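Local atomic coordinates of BSU-2 beta-lactamase (Bacillus subtilis, PDB entry 6W5E), a protein that probably hydrolyses the beta-lactam ring of penicillin-like antibiotics, as a class D beta-lactamase of a Gram-positive bacterium. Residues Leu52-Leu55 / Gln56-Gln59; Gly103-Arg106 / Glu107-Trp111; Arg113-Thr116 / Leu117-Met121; Ile159-Phe162 / Trp163-Ser166; Phe178-Lys181 / Leu182-Glu186. One frame throughout, in Å; residues are numbered along the deposited sequence.

Contact 1: residues Leu52-Leu55 / Gln56-Gln59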
loop_
_atom_site.group_PDB
_atom_site.type_symbol
_atom_site.label_atom_id
_atom_site.label_comp_id
_atom_site.label_asym_id
_atom_site.label_seq_id
_atom_site.Cartn_x
_atom_site.Cartn_y
_atom_site.Cartn_z
ATOM N N LEU A 52 -10.757 5.816 6.541
ATOM C CA LEU A 52 -11.618 4.738 6.064
ATOM C C LEU A 52 -12.666 5.327 5.135
ATOM O O LEU A 52 -13.429 6.214 5.537
ATOM C CB LEU A 52 -12.284 3.991 7.224
ATOM C CG LEU A 52 -13.014 2.701 6.836
ATOM C CD1 LEU A 52 -12.035 1.672 6.269
ATOM C CD2 LEU A 52 -13.781 2.137 8.029
ATOM N N HIS A 53 -12.705 4.836 3.901
ATOM C CA HIS A 53 -13.647 5.310 2.897
ATOM C C HIS A 53 -14.645 4.214 2.547
ATOM O O HIS A 53 -14.251 3.119 2.136
ATOM C CB HIS A 53 -12.933 5.763 1.626
ATOM C CG HIS A 53 -13.868 6.237 0.558
ATOM N ND1 HIS A 53 -14.403 7.505 0.554
ATOM C CD2 HIS A 53 -14.404 5.595 -0.508
ATOM C CE1 HIS A 53 -15.209 7.635 -0.484
ATOM N NE2 HIS A 53 -15.230 6.489 -1.143
ATOM N N ASP A 54 -15.933 4.534 2.685
ATOM C CA ASP A 54 -17.049 3.675 2.301
ATOM C C ASP A 54 -17.309 3.856 0.807
ATOM O O ASP A 54 -17.780 4.917 0.378
ATOM C CB ASP A 54 -18.258 4.119 3.124
ATOM C CG ASP A 54 -19.486 3.239 2.937
ATOM O OD1 ASP A 54 -19.671 2.643 1.854
ATOM O OD2 ASP A 54 -20.311 3.193 3.879
ATOM N N LEU A 55 -17.004 2.824 0.009
ATOM C CA LEU A 55 -17.165 2.938 -1.440
ATOM C C LEU A 55 -18.635 3.038 -1.842
ATOM O O LEU A 55 -18.991 3.855 -2.698
ATOM C CB LEU A 55 -16.474 1.770 -2.142
ATOM C CG LEU A 55 -14.945 1.885 -2.173
ATOM C CD1 LEU A 55 -14.299 0.528 -2.438
ATOM C CD2 LEU A 55 -14.516 2.921 -3.216
ATOM N N GLN A 56 -19.503 2.234 -1.228
ATOM C CA GLN A 56 -20.911 2.236 -1.613
ATOM C C GLN A 56 -21.571 3.578 -1.327
ATOM O O GLN A 56 -22.372 4.061 -2.132
ATOM C CB GLN A 56 -21.658 1.119 -0.888
ATOM C CG GLN A 56 -21.593 -0.219 -1.582
ATOM C CD GLN A 56 -22.399 -1.274 -0.858
ATOM O OE1 GLN A 56 -23.035 -0.993 0.163
ATOM N NE2 GLN A 56 -22.383 -2.493 -1.383
ATOM N N LYS A 57 -21.247 4.196 -0.192
ATOM C CA LYS A 57 -21.928 5.408 0.242
ATOM C C LYS A 57 -21.164 6.682 -0.086
ATOM O O LYS A 57 -21.733 7.771 0.041
ATOM C CB LYS A 57 -22.174 5.360 1.754
ATOM C CG LYS A 57 -22.941 4.144 2.249
ATOM C CD LYS A 57 -23.894 4.527 3.364
ATOM C CE LYS A 57 -25.174 3.730 3.296
ATOM N NZ LYS A 57 -24.876 2.383 2.768
ATOM N N ASP A 58 -19.898 6.581 -0.489
ATOM C CA ASP A 58 -19.052 7.743 -0.752
ATOM C C ASP A 58 -18.923 8.646 0.481
ATOM O O ASP A 58 -19.319 9.814 0.486
ATOM C CB ASP A 58 -19.510 8.519 -1.991
ATOM C CG ASP A 58 -18.486 9.522 -2.446
ATOM O OD1 ASP A 58 -17.305 9.367 -2.082
ATOM O OD2 ASP A 58 -18.859 10.465 -3.163
ATOM N N GLN A 59 -18.344 8.078 1.532
ATOM C CA GLN A 59 -18.144 8.762 2.799
ATOM C C GLN A 59 -16.755 8.400 3.307
ATOM O O GLN A 59 -16.308 7.262 3.130
ATOM C CB GLN A 59 -19.199 8.316 3.827
ATOM C CG GLN A 59 -20.624 8.717 3.486
ATOM C CD GLN A 59 -20.895 10.172 3.803
ATOM O OE1 GLN A 59 -20.826 11.036 2.926
ATOM N NE2 GLN A 59 -21.206 10.454 5.063
HETATM O O HOH W 1 -19.129 0.193 0.939
#
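Asp54, at the end of strand 48-54, pairs with Gln59, where the next strand begins, as an antiparallel hydrogen-bonded pair with their CA atoms 5.2 Å apart. Asp54 N donates to Gln59 O at 2.8 Å, and the N-H...O angle of 157° makes this the sound bond of the pair. In return Asp54 O receives two weak bonds, from Asp58 N at 2.8 Å and from Gln59 N at 3.4 Å. Two residues face one, as in a beta bulge, and the positive phi of Asp58 makes it the G1 kind.

The Asp54 carboxylate reaches across to the backbone of the turn. Its CG is anti to the backbone N (chi1 -175°), which carries OD1 across to Lys57 N, 3.0 Å away. That donor comes from above the carboxylate, 65° out of its plane. Water 1 donates to the same oxygen and accepts from Gln56 N. The other oxygen, OD2, lies beside Lys57 CG and is hydrogen-bonded to His31. On the far side of the backbone, His53 presents the edge of its ring to Asp58, with CE1 3.2 Å from OD1, while His53 ND1 is bonded to Thr60.

With a backbone N-H, a water and a histidine all turned to one carboxylate, Asp54 is probably kept ionised and fixed in rotation, so that its side chain shapes this hairpin turn at the sheet margin.

Contact 2: residues Gly103-Arg106 / Glu107-Trp111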
loop_
_atom_site.group_PDB
_atom_site.type_symbol
_atom_site.label_atom_id
_atom_site.label_comp_id
_atom_site.label_asym_id
_atom_site.label_seq_id
_atom_site.Cartn_x
_atom_site.Cartn_y
_atom_site.Cartn_z
ATOM N N GLY A 103 22.508 -14.064 -3.897
ATOM C CA GLY A 103 23.265 -14.719 -2.856
ATOM C C GLY A 103 23.717 -13.825 -1.721
ATOM O O GLY A 103 24.408 -14.307 -0.818
ATOM N N VAL A 104 23.350 -12.549 -1.724
ATOM C CA VAL A 104 23.758 -11.626 -0.670
ATOM C C VAL A 104 22.749 -11.707 0.468
ATOM O O VAL A 104 21.544 -11.547 0.249
ATOM C CB VAL A 104 23.877 -10.191 -1.208
ATOM C CG1 VAL A 104 24.114 -9.209 -0.067
ATOM C CG2 VAL A 104 24.990 -10.106 -2.249
ATOM N N LYS A 105 23.235 -11.955 1.685
ATOM C CA LYS A 105 22.356 -12.045 2.845
ATOM C C LYS A 105 21.938 -10.647 3.281
ATOM O O LYS A 105 22.782 -9.828 3.667
ATOM C CB LYS A 105 23.062 -12.767 3.993
ATOM C CG LYS A 105 22.113 -13.415 5.007
ATOM C CD LYS A 105 22.704 -13.413 6.420
ATOM C CE LYS A 105 22.063 -14.467 7.325
ATOM N NZ LYS A 105 20.637 -14.178 7.657
ATOM N N ARG A 106 20.638 -10.376 3.231
ATOM C CA ARG A 106 20.088 -9.076 3.573
ATOM C C ARG A 106 19.310 -9.160 4.887
ATOM O O ARG A 106 19.304 -10.196 5.563
ATOM C CB ARG A 106 19.282 -8.522 2.394
ATOM C CG ARG A 106 20.169 -8.177 1.207
ATOM C CD ARG A 106 19.391 -7.614 0.033
ATOM N NE ARG A 106 20.292 -7.235 -1.051
ATOM C CZ ARG A 106 20.655 -8.041 -2.044
ATOM N NH1 ARG A 106 20.178 -9.279 -2.106
ATOM N NH2 ARG A 106 21.487 -7.607 -2.983
ATOM N N GLU A 107 18.625 -8.063 5.231
ATOM C CA GLU A 107 18.162 -7.866 6.602
ATOM C C GLU A 107 17.161 -8.933 7.037
ATOM O O GLU A 107 17.162 -9.352 8.199
ATOM C CB GLU A 107 17.576 -6.461 6.767
ATOM C CG GLU A 107 17.100 -6.160 8.182
ATOM C CD GLU A 107 16.444 -4.799 8.311
ATOM O OE1 GLU A 107 16.529 -3.996 7.358
ATOM O OE2 GLU A 107 15.850 -4.527 9.379
ATOM N N PHE A 108 16.301 -9.386 6.131
ATOM C CA PHE A 108 15.264 -10.355 6.460
ATOM C C PHE A 108 15.505 -11.640 5.686
ATOM O O PHE A 108 15.728 -11.605 4.471
ATOM C CB PHE A 108 13.872 -9.791 6.160
ATOM C CG PHE A 108 13.544 -8.560 6.957
ATOM C CD1 PHE A 108 13.127 -8.666 8.275
ATOM C CD2 PHE A 108 13.663 -7.300 6.396
ATOM C CE1 PHE A 108 12.830 -7.534 9.017
ATOM C CE2 PHE A 108 13.367 -6.163 7.132
ATOM C CZ PHE A 108 12.950 -6.282 8.446
ATOM N N GLU A 109 15.457 -12.773 6.389
ATOM C CA GLU A 109 15.748 -14.041 5.725
ATOM C C GLU A 109 14.756 -14.340 4.603
ATOM O O GLU A 109 15.113 -15.012 3.627
ATOM C CB GLU A 109 15.826 -15.184 6.738
ATOM C CG GLU A 109 16.163 -16.550 6.129
ATOM C CD GLU A 109 17.518 -16.589 5.418
ATOM O OE1 GLU A 109 18.329 -15.647 5.580
ATOM O OE2 GLU A 109 17.767 -17.573 4.686
ATOM N N SER A 110 13.518 -13.838 4.702
ATOM C CA SER A 110 12.550 -14.046 3.627
ATOM C C SER A 110 12.967 -13.364 2.331
ATOM O O SER A 110 12.419 -13.684 1.271
ATOM C CB SER A 110 11.164 -13.551 4.049
ATOM O OG SER A 110 11.168 -12.144 4.205
ATOM N N TRP A 111 13.913 -12.428 2.393
ATOM C CA TRP A 111 14.442 -11.780 1.200
ATOM C C TRP A 111 15.547 -12.583 0.535
ATOM O O TRP A 111 15.877 -12.313 -0.628
ATOM C CB TRP A 111 15.043 -10.427 1.582
ATOM C CG TRP A 111 14.045 -9.407 2.062
ATOM C CD1 TRP A 111 12.688 -9.559 2.171
ATOM C CD2 TRP A 111 14.336 -8.071 2.492
ATOM N NE1 TRP A 111 12.123 -8.391 2.632
ATOM C CE2 TRP A 111 13.113 -7.469 2.848
ATOM C CE3 TRP A 111 15.516 -7.329 2.617
ATOM C CZ2 TRP A 111 13.036 -6.159 3.304
ATOM C CZ3 TRP A 111 15.436 -6.030 3.078
ATOM C CH2 TRP A 111 14.208 -5.458 3.421
HETATM O O HOH W 2 18.312 -10.711 -0.359
#
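Glu109 OE1 has two donors, Lys105 NZ and the side-chain amide of Asn112. The bond from Lys105 NZ is long at 3.4 Å and weak, although the pair still counts as a salt bridge. Lys105 reaches it with a chain bent at chi2 and chi4, and the two side chains meet at about a right angle.

Arg106 runs the other way. Its chain is extended from CG to NE, and NH1 gives a hydrogen bond to water 2 at 2.9 Å, the water lying in the plane of the guanidinium group. The water passes a weak bond on to Trp111 O, which also accepts from Trp127. Val104 CB lies 3.7 Å above one face of the Arg106 guanidinium, toward its rim, and NH2 forms a salt bridge with Asp102.

All this belongs to the long connection between strands 98-99 and 115-116 of a small two-stranded antiparallel sheet. Residues 109-111 form a 3-10 turn there, with Trp111 N bonded to Phe108 O at 2.9 Å. The turn brings the indole back to Arg106, whose CB sits at its edge, 4.0 Å from Trp111 CE3. Phe108 CD2 lies 3.3 Å above one face of the Trp111 ring, offset toward the rim. Trp111 NE1 is spent on Glu123 O, and its side chain also packs on Ile126 and Leu219.

Contact 3: residues Arg113-Thr116 / Leu117-Met121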
loop_
_atom_site.group_PDB
_atom_site.type_symbol
_atom_site.label_atom_id
_atom_site.label_comp_id
_atom_site.label_asym_id
_atom_site.label_seq_id
_atom_site.Cartn_x
_atom_site.Cartn_y
_atom_site.Cartn_z
ATOM N N ARG A 113 16.304 -15.321 -1.056
ATOM C CA ARG A 113 15.785 -16.405 -1.877
ATOM C C ARG A 113 15.359 -15.795 -3.205
ATOM O O ARG A 113 15.189 -14.577 -3.321
ATOM C CB ARG A 113 14.585 -17.075 -1.191
ATOM C CG ARG A 113 13.368 -16.141 -1.104
ATOM C CD ARG A 113 12.106 -16.790 -0.539
ATOM N NE ARG A 113 12.246 -17.136 0.872
ATOM C CZ ARG A 113 11.245 -17.150 1.751
ATOM N NH1 ARG A 113 11.482 -17.484 3.011
ATOM N NH2 ARG A 113 10.013 -16.828 1.375
ATOM N N ASP A 114 15.182 -16.643 -4.214
ATOM C CA ASP A 114 14.610 -16.149 -5.455
ATOM C C ASP A 114 13.215 -15.613 -5.173
ATOM O O ASP A 114 12.498 -16.119 -4.303
ATOM C CB ASP A 114 14.505 -17.275 -6.482
ATOM C CG ASP A 114 15.857 -17.832 -6.904
ATOM O OD1 ASP A 114 16.893 -17.141 -6.772
ATOM O OD2 ASP A 114 15.874 -18.981 -7.389
ATOM N N HIS A 115 12.833 -14.566 -5.904
ATOM C CA HIS A 115 11.547 -13.916 -5.695
ATOM C C HIS A 115 10.823 -13.689 -7.013
ATOM O O HIS A 115 11.422 -13.683 -8.090
ATOM C CB HIS A 115 11.719 -12.595 -4.942
ATOM C CG HIS A 115 11.625 -12.756 -3.462
ATOM N ND1 HIS A 115 10.421 -12.925 -2.814
ATOM C CD2 HIS A 115 12.582 -12.819 -2.509
ATOM C CE1 HIS A 115 10.640 -13.073 -1.520
ATOM N NE2 HIS A 115 11.943 -13.015 -1.308
ATOM N N THR A 116 9.511 -13.506 -6.897
ATOM C CA THR A 116 8.649 -13.076 -7.987
ATOM C C THR A 116 8.020 -11.741 -7.624
ATOM O O THR A 116 8.154 -11.244 -6.502
ATOM C CB THR A 116 7.539 -14.096 -8.270
ATOM O OG1 THR A 116 6.615 -14.126 -7.174
ATOM C CG2 THR A 116 8.124 -15.473 -8.478
ATOM N N LEU A 117 7.344 -11.149 -8.607
ATOM C CA LEU A 117 6.630 -9.902 -8.361
ATOM C C LEU A 117 5.681 -10.050 -7.174
ATOM O O LEU A 117 5.613 -9.176 -6.299
ATOM C CB LEU A 117 5.883 -9.498 -9.636
ATOM C CG LEU A 117 5.170 -8.148 -9.619
ATOM C CD1 LEU A 117 6.167 -6.993 -9.644
ATOM C CD2 LEU A 117 4.196 -8.054 -10.774
ATOM N N GLY A 118 4.960 -11.172 -7.115
ATOM C CA GLY A 118 4.008 -11.382 -6.034
ATOM C C GLY A 118 4.651 -11.716 -4.701
ATOM O O GLY A 118 4.227 -11.207 -3.660
ATOM N N SER A 119 5.667 -12.581 -4.695
ATOM C CA SER A 119 6.279 -12.913 -3.415
ATOM C C SER A 119 7.018 -11.717 -2.852
ATOM O O SER A 119 7.044 -11.515 -1.635
ATOM C CB SER A 119 7.201 -14.128 -3.529
ATOM O OG SER A 119 8.380 -13.807 -4.244
ATOM N N ALA A 120 7.614 -10.907 -3.730
ATOM C CA ALA A 120 8.323 -9.723 -3.268
ATOM C C ALA A 120 7.364 -8.684 -2.722
ATOM O O ALA A 120 7.746 -7.897 -1.855
ATOM C CB ALA A 120 9.205 -9.152 -4.369
ATOM N N MET A 121 6.118 -8.667 -3.193
ATOM C CA MET A 121 5.122 -7.837 -2.532
ATOM C C MET A 121 4.768 -8.403 -1.159
ATOM O O MET A 121 4.768 -7.667 -0.166
ATOM C CB MET A 121 3.870 -7.683 -3.388
ATOM C CG MET A 121 2.877 -6.744 -2.724
ATOM S SD MET A 121 1.477 -6.297 -3.749
ATOM C CE MET A 121 2.248 -5.167 -4.908
HETATM O O HOH W 3 9.664 -16.601 -3.449
#
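A capping box opens helix 117-122, with Thr116 as N-cap and Ser119 as its partner three residues on. Thr116 OG1 accepts from Ser119 N at 3.1 Å, nearly straight at 171°. The reciprocal bond, from Thr116 N to Ser119 OG, is 2.9 Å long and equally straight at 173°. Both hydroxyls stand between their own backbone N and carbonyl carbon (chi1 68° in Thr116), which sets Thr116 OG1 before the N-H of the first turn and Ser119 OG before Thr116 N.

The box joins the short, weakly bonded strand about 115-116 directly to the helix, whose first regular bond runs from Ala120 N to Thr116 O at 2.8 Å. Ser119 OG has a further partner at the edge of the His115 ring, ND1, only 2.6 Å away, and either atom could be the donor. Water 3, which donates to Asp114 O, lies 3.2 Å from Ser119 OG. His115 is held at its other nitrogen by Ser110 O, and Thr116 OG1 also bonds to Glu95 O. Leu117 packs on Leu132 and Met200.

Contact 4: residues Ile159-Phe162 / Trp163-Ser166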
loop_
_atom_site.group_PDB
_atom_site.type_symbol
_atom_site.label_atom_id
_atom_site.label_comp_id
_atom_site.label_asym_id
_atom_site.label_seq_id
_atom_site.Cartn_x
_atom_site.Cartn_y
_atom_site.Cartn_z
ATOM N N ILE A 159 16.421 6.225 -9.301
ATOM C CA ILE A 159 15.393 5.359 -9.873
ATOM C C ILE A 159 15.069 4.166 -8.977
ATOM O O ILE A 159 13.934 3.673 -8.987
ATOM C CB ILE A 159 15.777 4.933 -11.306
ATOM C CG1 ILE A 159 14.638 4.162 -11.972
ATOM C CG2 ILE A 159 17.060 4.100 -11.298
ATOM C CD1 ILE A 159 13.329 4.916 -12.058
ATOM N N ASP A 160 16.040 3.672 -8.202
ATOM C CA ASP A 160 15.801 2.535 -7.314
ATOM C C ASP A 160 15.879 2.898 -5.833
ATOM O O ASP A 160 15.988 2.007 -4.983
ATOM C CB ASP A 160 16.693 1.338 -7.653
ATOM C CG ASP A 160 18.161 1.679 -7.670
ATOM O OD1 ASP A 160 18.559 2.723 -7.116
ATOM O OD2 ASP A 160 18.921 0.887 -8.263
ATOM N N GLN A 161 15.804 4.183 -5.503
ATOM C CA GLN A 161 15.834 4.625 -4.113
ATOM C C GLN A 161 14.694 5.565 -3.742
ATOM O O GLN A 161 14.411 5.718 -2.549
ATOM C CB GLN A 161 17.178 5.319 -3.811
ATOM C CG GLN A 161 17.427 5.704 -2.348
ATOM C CD GLN A 161 17.487 4.501 -1.424
ATOM O OE1 GLN A 161 18.094 3.485 -1.756
ATOM N NE2 GLN A 161 16.857 4.612 -0.254
ATOM N N PHE A 162 14.005 6.167 -4.713
ATOM C CA PHE A 162 13.217 7.368 -4.428
ATOM C C PHE A 162 12.062 7.146 -3.465
ATOM O O PHE A 162 11.612 8.115 -2.848
ATOM C CB PHE A 162 12.707 8.027 -5.713
ATOM C CG PHE A 162 11.754 7.173 -6.520
ATOM C CD1 PHE A 162 10.410 7.099 -6.193
ATOM C CD2 PHE A 162 12.201 6.464 -7.626
ATOM C CE1 PHE A 162 9.541 6.324 -6.937
ATOM C CE2 PHE A 162 11.332 5.691 -8.382
ATOM C CZ PHE A 162 9.997 5.622 -8.032
ATOM N N TRP A 163 11.557 5.921 -3.333
ATOM C CA TRP A 163 10.419 5.664 -2.452
ATOM C C TRP A 163 10.836 5.231 -1.053
ATOM O O TRP A 163 9.959 4.981 -0.209
ATOM C CB TRP A 163 9.475 4.617 -3.060
ATOM C CG TRP A 163 10.057 3.235 -3.200
ATOM C CD1 TRP A 163 9.932 2.195 -2.321
ATOM C CD2 TRP A 163 10.805 2.731 -4.309
ATOM N NE1 TRP A 163 10.575 1.086 -2.801
ATOM C CE2 TRP A 163 11.116 1.383 -4.027
ATOM C CE3 TRP A 163 11.242 3.287 -5.512
ATOM C CZ2 TRP A 163 11.852 0.586 -4.905
ATOM C CZ3 TRP A 163 11.973 2.494 -6.383
ATOM C CH2 TRP A 163 12.269 1.159 -6.075
ATOM N N LEU A 164 12.138 5.142 -0.797
ATOM C CA LEU A 164 12.685 4.595 0.443
ATOM C C LEU A 164 13.375 5.715 1.211
ATOM O O LEU A 164 14.558 5.995 0.983
ATOM C CB LEU A 164 13.671 3.475 0.129
ATOM C CG LEU A 164 13.073 2.297 -0.640
ATOM C CD1 LEU A 164 14.184 1.481 -1.274
ATOM C CD2 LEU A 164 12.237 1.447 0.291
ATOM N N GLN A 165 12.640 6.320 2.146
ATOM C CA GLN A 165 13.129 7.402 3.006
ATOM C C GLN A 165 13.956 8.414 2.217
ATOM O O GLN A 165 15.063 8.807 2.597
ATOM C CB GLN A 165 13.836 6.882 4.265
ATOM C CG GLN A 165 15.152 6.143 4.071
ATOM C CD GLN A 165 14.981 4.666 3.758
ATOM O OE1 GLN A 165 13.891 4.094 3.900
ATOM N NE2 GLN A 165 16.069 4.034 3.332
ATOM N N SER A 166 13.383 8.850 1.100
ATOM C CA SER A 166 14.117 9.628 0.112
ATOM C C SER A 166 13.256 10.782 -0.389
ATOM O O SER A 166 12.587 11.453 0.400
ATOM C CB SER A 166 14.567 8.706 -1.032
ATOM O OG SER A 166 15.360 9.357 -2.016
HETATM O O HOH W 4 17.071 1.882 1.615
HETATM O O HOH W 5 10.831 8.440 -0.265
#
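Phe162 and Trp163 form the aromatic part of an active-site loop between helices 138-147 and 172-184, the region where class D beta-lactamases place the tryptophan that holds their carboxylated lysine. The two rings make a T-shaped pair: the edge of the indole points at the face of the phenyl ring, with planes at 79° and the six-membered rings 5.0 Å apart between centroids. Trp163 CE3 stands 3.6 Å above the phenyl plane, over its centre. Trp163 CG lies between its backbone N and carbonyl carbon (chi1 66°), and the same choice in Phe162 goes with the rings meeting. Ile159 O meets the indole edge near its plane, 3.5 Å from CZ3.

The backbone here is a type I beta turn from Gln161 to Leu164, closed by Leu164 N to Gln161 O at 2.9 Å. Gln161 strengthens it with its side chain, since NE2 donates to Leu164 O at 3.0 Å, in the carbonyl plane and on a lone pair. Water 4 accepts from Gln165 NE2 and, weakly, from Gln161 NE2, and water 5 bridges Phe162 O and Ser166 N.

Trp163 NE1 is hydrogen-bonded to OQ2 of the carboxylated lysine at position 79, consistent with the turn presenting the indole to the site. Phe78 meets both aromatic rings. Ser166 OG bonds to a malonate ion, probably from the crystallisation liquor, and Asp160 forms a salt bridge with Arg134.

Contact 5: residues Phe178-Lys181 / Leu182-Glu186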
loop_
_atom_site.group_PDB
_atom_site.type_symbol
_atom_site.label_atom_id
_atom_site.label_comp_id
_atom_site.label_asym_id
_atom_site.label_seq_id
_atom_site.Cartn_x
_atom_site.Cartn_y
_atom_site.Cartn_z
ATOM N N PHE A 178 -5.588 7.587 -4.337
ATOM C CA PHE A 178 -5.049 6.637 -5.299
ATOM C C PHE A 178 -5.666 5.258 -5.108
ATOM O O PHE A 178 -6.110 4.622 -6.072
ATOM C CB PHE A 178 -3.532 6.569 -5.143
ATOM C CG PHE A 178 -2.901 5.414 -5.862
ATOM C CD1 PHE A 178 -2.857 5.374 -7.249
ATOM C CD2 PHE A 178 -2.376 4.355 -5.146
ATOM C CE1 PHE A 178 -2.292 4.296 -7.904
ATOM C CE2 PHE A 178 -1.811 3.278 -5.795
ATOM C CZ PHE A 178 -1.766 3.248 -7.177
ATOM N N LEU A 179 -5.703 4.776 -3.864
ATOM C CA LEU A 179 -6.198 3.422 -3.615
ATOM C C LEU A 179 -7.692 3.293 -3.883
ATOM O O LEU A 179 -8.162 2.206 -4.234
ATOM C CB LEU A 179 -5.858 2.988 -2.187
ATOM C CG LEU A 179 -4.356 2.761 -1.982
ATOM C CD1 LEU A 179 -4.060 2.707 -0.502
ATOM C CD2 LEU A 179 -3.871 1.491 -2.686
ATOM N N GLU A 180 -8.455 4.373 -3.710
ATOM C CA GLU A 180 -9.864 4.335 -4.072
ATOM C C GLU A 180 -10.036 4.138 -5.575
ATOM O O GLU A 180 -10.925 3.400 -6.019
ATOM C CB GLU A 180 -10.538 5.630 -3.619
ATOM C CG GLU A 180 -11.989 5.729 -4.006
ATOM C CD GLU A 180 -12.665 6.971 -3.463
ATOM O OE1 GLU A 180 -12.193 7.535 -2.445
ATOM O OE2 GLU A 180 -13.681 7.387 -4.067
ATOM N N LYS A 181 -9.197 4.799 -6.379
ATOM C CA LYS A 181 -9.238 4.589 -7.824
ATOM C C LYS A 181 -8.866 3.157 -8.190
ATOM O O LYS A 181 -9.467 2.569 -9.099
ATOM C CB LYS A 181 -8.312 5.579 -8.523
ATOM C CG LYS A 181 -8.701 7.026 -8.308
ATOM C CD LYS A 181 -7.615 7.952 -8.843
ATOM C CE LYS A 181 -7.989 9.417 -8.711
ATOM N NZ LYS A 181 -6.786 10.268 -8.925
ATOM N N LEU A 182 -7.882 2.576 -7.497
ATOM C CA LEU A 182 -7.537 1.180 -7.753
ATOM C C LEU A 182 -8.683 0.245 -7.371
ATOM O O LEU A 182 -9.020 -0.678 -8.120
ATOM C CB LEU A 182 -6.249 0.810 -7.011
ATOM C CG LEU A 182 -5.833 -0.668 -7.089
ATOM C CD1 LEU A 182 -5.583 -1.086 -8.542
ATOM C CD2 LEU A 182 -4.604 -0.941 -6.209
ATOM N N ALA A 183 -9.297 0.468 -6.208
ATOM C CA ALA A 183 -10.431 -0.361 -5.804
ATOM C C ALA A 183 -11.549 -0.310 -6.838
ATOM O O ALA A 183 -12.138 -1.342 -7.188
ATOM C CB ALA A 183 -10.949 0.100 -4.445
ATOM N N LYS A 184 -11.858 0.881 -7.336
ATOM C CA LYS A 184 -12.896 1.059 -8.339
ATOM C C LYS A 184 -12.444 0.642 -9.730
ATOM O O LYS A 184 -13.266 0.636 -10.658
ATOM C CB LYS A 184 -13.291 2.532 -8.393
ATOM C CG LYS A 184 -14.028 3.077 -7.171
ATOM C CD LYS A 184 -14.204 4.588 -7.339
ATOM C CE LYS A 184 -15.020 5.247 -6.245
ATOM N NZ LYS A 184 -15.070 6.724 -6.459
ATOM N N GLU A 185 -11.158 0.343 -9.898
ATOM C CA GLU A 185 -10.573 0.016 -11.199
ATOM C C GLU A 185 -10.759 1.149 -12.201
ATOM O O GLU A 185 -10.950 0.922 -13.396
ATOM C CB GLU A 185 -11.029 -1.349 -11.721
ATOM C CG GLU A 185 -10.696 -2.424 -10.692
ATOM C CD GLU A 185 -11.127 -3.812 -11.072
ATOM O OE1 GLU A 185 -11.607 -4.011 -12.208
ATOM O OE2 GLU A 185 -10.980 -4.705 -10.210
ATOM N N GLU A 186 -10.689 2.383 -11.698
ATOM C CA GLU A 186 -10.755 3.607 -12.494
ATOM C C GLU A 186 -9.381 4.234 -12.640
ATOM O O GLU A 186 -9.189 5.436 -12.454
ATOM C CB GLU A 186 -11.751 4.588 -11.883
ATOM C CG GLU A 186 -13.199 4.118 -12.033
ATOM C CD GLU A 186 -14.204 4.959 -11.262
ATOM O OE1 GLU A 186 -13.799 5.963 -10.645
ATOM O OE2 GLU A 186 -15.404 4.605 -11.270
#
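Lys184 NZ donates to OE2 of the Glu180 carboxylate at 2.8 Å, on the anti lone pair, the one away from the other oxygen. Both side chains are extended and lie side by side pointing the same way, so that Lys184 CE also passes 3.8 Å from Glu180 CG. The other carboxylate oxygen, OE1, lies close to Glu176 OE2, a like charge one turn earlier. On the buried side, the Phe178 ring is packed by Val81, Leu84 and Leu187.

The i to i+4 salt bridge follows the backbone bonds of helix 172-184, such as Lys184 N to Glu180 O at 3.0 Å and Ala183 N to Leu179 O at 2.9 Å. Leu179 and Leu182 meet at CD2 to CD2, 4.3 Å, and both also pack on the sheet: Leu179 on Val228 and Val241, Leu182 on Phe230.

The helix ends in a Schellman motif. Glu185 takes a positive phi of 59°, Glu186 N bonds back to Lys181 O at 2.9 Å, and Glu185 N bonds to Leu182 O at 3.0 Å. The Glu185 side chain points away from the last turn and forms salt bridges with Lys191, Lys195 and Lys198.

The ammonium of Lys184 probably offsets the like charges of Glu180 and Glu176, whose close oxygens may instead share a proton, while Lys198, bonded to Ala183 O, probably also favours the negative end of the helix dipole.

Contacts 1 and 5 lie on the same side of the chain's centre and touch: His53 and Leu55, at the end of strand 48-54, pack on Glu180, Ala183 and Lys184 of helix 172-184. Contacts 2 and 3 are tied by a probable hydrogen bond from His115 NE2 to Ser110 O. Contact 4 touches neither, lying about 8 and 9 Å from them between nearest atoms. Contact 2 is the surface case, held by a weak salt bridge and water; the others are partly buried. Contact 1 turns between strands, contact 3 caps a helix start and contact 5 a helix end, while contact 4 adds an aromatic pair to its beta turn and probably belongs to the active site.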